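Local coordinates for putative cell wall hydrolase phosphatase-associated protein (PDB 7CFL), which probably acts as a cysteine-type endopeptidase of the NlpC/P60 (C40) family, an autolysin whose catalytic domain is the part in this chain, at residues G79-F84 / S95-Y100. Sequence-based numbering, arbitrary orientation.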
ATOM      1  N   GLY A  79      -2.317   0.201  -9.395  1.00 23.10           N
ATOM      2  CA  GLY A  79      -2.392  -1.172  -8.867  1.00 24.99           C
ATOM      3  C   GLY A  79      -1.047  -1.694  -8.388  1.00 22.10           C
ATOM      4  O   GLY A  79      -1.023  -2.736  -7.741  1.00 24.44           O
ATOM      5  N   ASP A  80       0.063  -1.035  -8.701  1.00 20.39           N
ATOM      6  CA  ASP A  80       1.382  -1.402  -8.146  1.00 18.60           C
ATOM      7  C   ASP A  80       1.377  -1.165  -6.633  1.00 18.13           C
ATOM      8  O   ASP A  80       0.764  -0.245  -6.180  1.00 20.39           O
ATOM      9  CB  ASP A  80       2.530  -0.629  -8.812  1.00 20.25           C
ATOM     10  CG  ASP A  80       2.725  -0.969 -10.264  1.00 21.90           C
ATOM     11  OD1 ASP A  80       2.272  -2.062 -10.686  1.00 20.33           O
ATOM     12  OD2 ASP A  80       3.420  -0.155 -10.931  1.00 22.82           O
ATOM     13  N   LEU A  81       2.090  -1.988  -5.895  1.00 19.13           N
ATOM     14  CA  LEU A  81       2.347  -1.783  -4.464  1.00 21.55           C
ATOM     15  C   LEU A  81       3.588  -0.917  -4.316  1.00 20.17           C
ATOM     16  O   LEU A  81       4.591  -1.188  -5.012  1.00 21.52           O
ATOM     17  CB  LEU A  81       2.511  -3.146  -3.773  1.00 20.50           C
ATOM     18  CG  LEU A  81       1.298  -4.059  -3.867  1.00 24.70           C
ATOM     19  CD1 LEU A  81       1.544  -5.377  -3.159  1.00 25.16           C
ATOM     20  CD2 LEU A  81       0.064  -3.390  -3.302  1.00 24.33           C
ATOM     21  N   VAL A  82       3.526   0.081  -3.430  1.00 19.09           N
ATOM     22  CA  VAL A  82       4.673   0.990  -3.169  0.60 18.70           C
ATOM     23  C   VAL A  82       5.061   0.817  -1.707  1.00 21.20           C
ATOM     24  O   VAL A  82       4.147   0.703  -0.865  1.00 22.16           O
ATOM     25  CB  VAL A  82       4.337   2.448  -3.533  1.00 21.85           C
ATOM     26  CG1 VAL A  82       4.374   2.654  -5.044  1.00 27.71           C
ATOM     27  CG2 VAL A  82       3.035   2.922  -2.890  1.00 24.72           C
ATOM     28  N   PHE A  83       6.346   0.721  -1.412  1.00 18.66           N
ATOM     29  CA  PHE A  83       6.888   0.350  -0.073  1.00 19.97           C
ATOM     30  C   PHE A  83       7.754   1.490   0.501  1.00 22.17           C
ATOM     31  O   PHE A  83       8.519   2.192  -0.179  1.00 23.30           O
ATOM     32  CB  PHE A  83       7.671  -0.958  -0.163  1.00 22.12           C
ATOM     33  CG  PHE A  83       6.842  -2.098  -0.676  1.00 19.40           C
ATOM     34  CD1 PHE A  83       5.961  -2.729   0.210  1.00 20.29           C
ATOM     35  CD2 PHE A  83       6.761  -2.441  -2.020  1.00 20.36           C
ATOM     36  CE1 PHE A  83       5.119  -3.733  -0.229  1.00 21.52           C
ATOM     37  CE2 PHE A  83       5.919  -3.457  -2.454  1.00 22.90           C
ATOM     38  CZ  PHE A  83       5.072  -4.082  -1.557  1.00 20.00           C
ATOM     39  N   PHE A  84       7.702   1.665   1.810  1.00 21.92           N
ATOM     40  CA  PHE A  84       8.407   2.730   2.559  1.00 22.05           C
ATOM     41  C   PHE A  84       9.044   2.171   3.823  1.00 27.30           C
ATOM     42  O   PHE A  84       8.571   1.152   4.355  1.00 23.75           O
ATOM     43  CB  PHE A  84       7.462   3.874   2.904  1.00 24.09           C
ATOM     44  CG  PHE A  84       6.677   4.375   1.724  1.00 24.87           C
ATOM     45  CD1 PHE A  84       7.120   5.462   0.979  1.00 26.03           C
ATOM     46  CD2 PHE A  84       5.557   3.682   1.299  1.00 25.19           C
ATOM     47  CE1 PHE A  84       6.380   5.893  -0.110  1.00 25.61           C
ATOM     48  CE2 PHE A  84       4.828   4.112   0.210  1.00 26.19           C
ATOM     49  CZ  PHE A  84       5.254   5.204  -0.505  1.00 28.09           C
ATOM     50  N   SER A  95       8.435  -1.083   6.285  1.00 26.64           N
ATOM     51  CA  SER A  95       7.461  -1.032   7.408  1.00 29.02           C
ATOM     52  C   SER A  95       6.086  -0.481   6.971  1.00 27.48           C
ATOM     53  O   SER A  95       5.162  -0.426   7.832  1.00 29.90           O
ATOM     54  CB  SER A  95       8.044  -0.205   8.522  1.00 30.61           C
ATOM     55  OG  SER A  95       8.412   1.086   8.050  1.00 33.68           O
ATOM     56  N   HIS A  96       5.926  -0.076   5.703  1.00 27.93           N
ATOM     57  CA  HIS A  96       4.655   0.507   5.200  0.50 24.69           C
ATOM     58  C   HIS A  96       4.476   0.172   3.717  1.00 21.79           C
ATOM     59  O   HIS A  96       5.477  -0.079   2.990  1.00 23.47           O
ATOM     60  CB  HIS A  96       4.596   2.017   5.487  0.50 25.05           C
ATOM     61  CG  HIS A  96       3.225   2.597   5.374  0.50 23.30           C
ATOM     62  ND1 HIS A  96       2.192   2.273   6.264  0.50 22.71           N
ATOM     63  CD2 HIS A  96       2.704   3.454   4.471  0.50 23.03           C
ATOM     64  CE1 HIS A  96       1.111   2.936   5.911  0.50 22.10           C
ATOM     65  NE2 HIS A  96       1.398   3.667   4.803  0.50 23.87           N
ATOM     66  N   VAL A  97       3.232   0.135   3.281  1.00 22.33           N
ATOM     67  CA  VAL A  97       2.853  -0.213   1.885  1.00 19.58           C
ATOM     68  C   VAL A  97       1.545   0.503   1.577  1.00 19.48           C
ATOM     69  O   VAL A  97       0.645   0.563   2.462  1.00 19.36           O
ATOM     70  CB  VAL A  97       2.710  -1.739   1.686  1.00 19.42           C
ATOM     71  CG1 VAL A  97       1.680  -2.387   2.621  1.00 17.63           C
ATOM     72  CG2 VAL A  97       2.357  -2.115   0.271  1.00 22.55           C
ATOM     73  N   GLY A  98       1.401   0.918   0.337  1.00 22.78           N
ATOM     74  CA  GLY A  98       0.195   1.501  -0.254  1.00 21.82           C
ATOM     75  C   GLY A  98      -0.002   0.966  -1.650  1.00 19.86           C
ATOM     76  O   GLY A  98       0.922   0.290  -2.175  1.00 23.02           O
ATOM     77  N   ILE A  99      -1.164   1.230  -2.224  1.00 20.32           N
ATOM     78  CA  ILE A  99      -1.523   0.831  -3.610  1.00 19.81           C
ATOM     79  C   ILE A  99      -1.444   2.092  -4.445  1.00 18.96           C
ATOM     80  O   ILE A  99      -2.134   3.059  -4.160  1.00 20.03           O
ATOM     81  CB  ILE A  99      -2.918   0.179  -3.710  1.00 22.17           C
ATOM     82  CG1 ILE A  99      -3.026  -1.048  -2.802  1.00 24.38           C
ATOM     83  CG2 ILE A  99      -3.278  -0.136  -5.150  1.00 22.05           C
ATOM     84  CD1 ILE A  99      -4.428  -1.606  -2.664  1.00 22.44           C
ATOM     85  N   TYR A 100      -0.543   2.097  -5.413  1.00 21.10           N
ATOM     86  CA  TYR A 100      -0.438   3.257  -6.321  1.00 20.58           C
ATOM     87  C   TYR A 100      -1.714   3.427  -7.168  1.00 18.15           C
ATOM     88  O   TYR A 100      -2.238   2.431  -7.766  1.00 21.62           O
ATOM     89  CB  TYR A 100       0.829   3.094  -7.146  1.00 21.14           C
ATOM     90  CG  TYR A 100       1.169   4.342  -7.916  1.00 21.42           C
ATOM     91  CD1 TYR A 100       1.712   5.433  -7.259  1.00 20.95           C
ATOM     92  CD2 TYR A 100       0.883   4.468  -9.277  1.00 20.33           C
ATOM     93  CE1 TYR A 100       2.084   6.591  -7.948  1.00 21.83           C
ATOM     94  CE2 TYR A 100       1.208   5.637  -9.962  1.00 23.88           C
ATOM     95  CZ  TYR A 100       1.772   6.707  -9.291  1.00 22.58           C
ATOM     96  OH  TYR A 100       2.067   7.877  -9.948  1.00 26.08           O
TER
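Phe83 and Val97 make the tightest side-chain contact between strands 81-84 and 96-102: Phe83 CE1 lies 3.2 Å from Val97 CG2, unusually short for two carbons and evidence of close packing only, the methyl meeting the ring obliquely. With CG2 anti to its own backbone N (chi1 58° for CG1), Val97 turns that methyl onto the ring. On the same face Leu81 and Ile99 run side by side, Leu81 CD2 to Ile99 CG1 3.9 Å; Ile99 packs against Thr45 and Val48 of helix 41-53, Leu81 against Gln64 of helix 61-64. Val82 and Gly98 bond reciprocally, Val82 N to Gly98 O at 2.9 Å and Gly98 N to Val82 O at 3.0 Å, as expected of a hydrogen-bonded antiparallel pair. These strands form a beta hairpin at the centre of the antiparallel sheet of the NlpC/P60 domain. A classic beta bulge lies at the end of the paired region nearest the connecting loop, where Ser95 and His96 both face Phe84: Phe84 O accepts Ser95 N at 3.0 Å, nearly straight (172°), and His96 N at 3.2 Å, more bent (137°). In the conformer described, Phe84 CD2 lies at the edge of the His96 ring, while His96 NE2 hydrogen-bonds His108 ND1. At partly exposed Tyr100 the backbone is held tightly, Tyr100 N to Asp80 O and Gly79 N to Tyr100 O both 2.8 Å; looseness begins beyond CB, where the phenol points away, its OH hydrogen-bonded to Gly104 N.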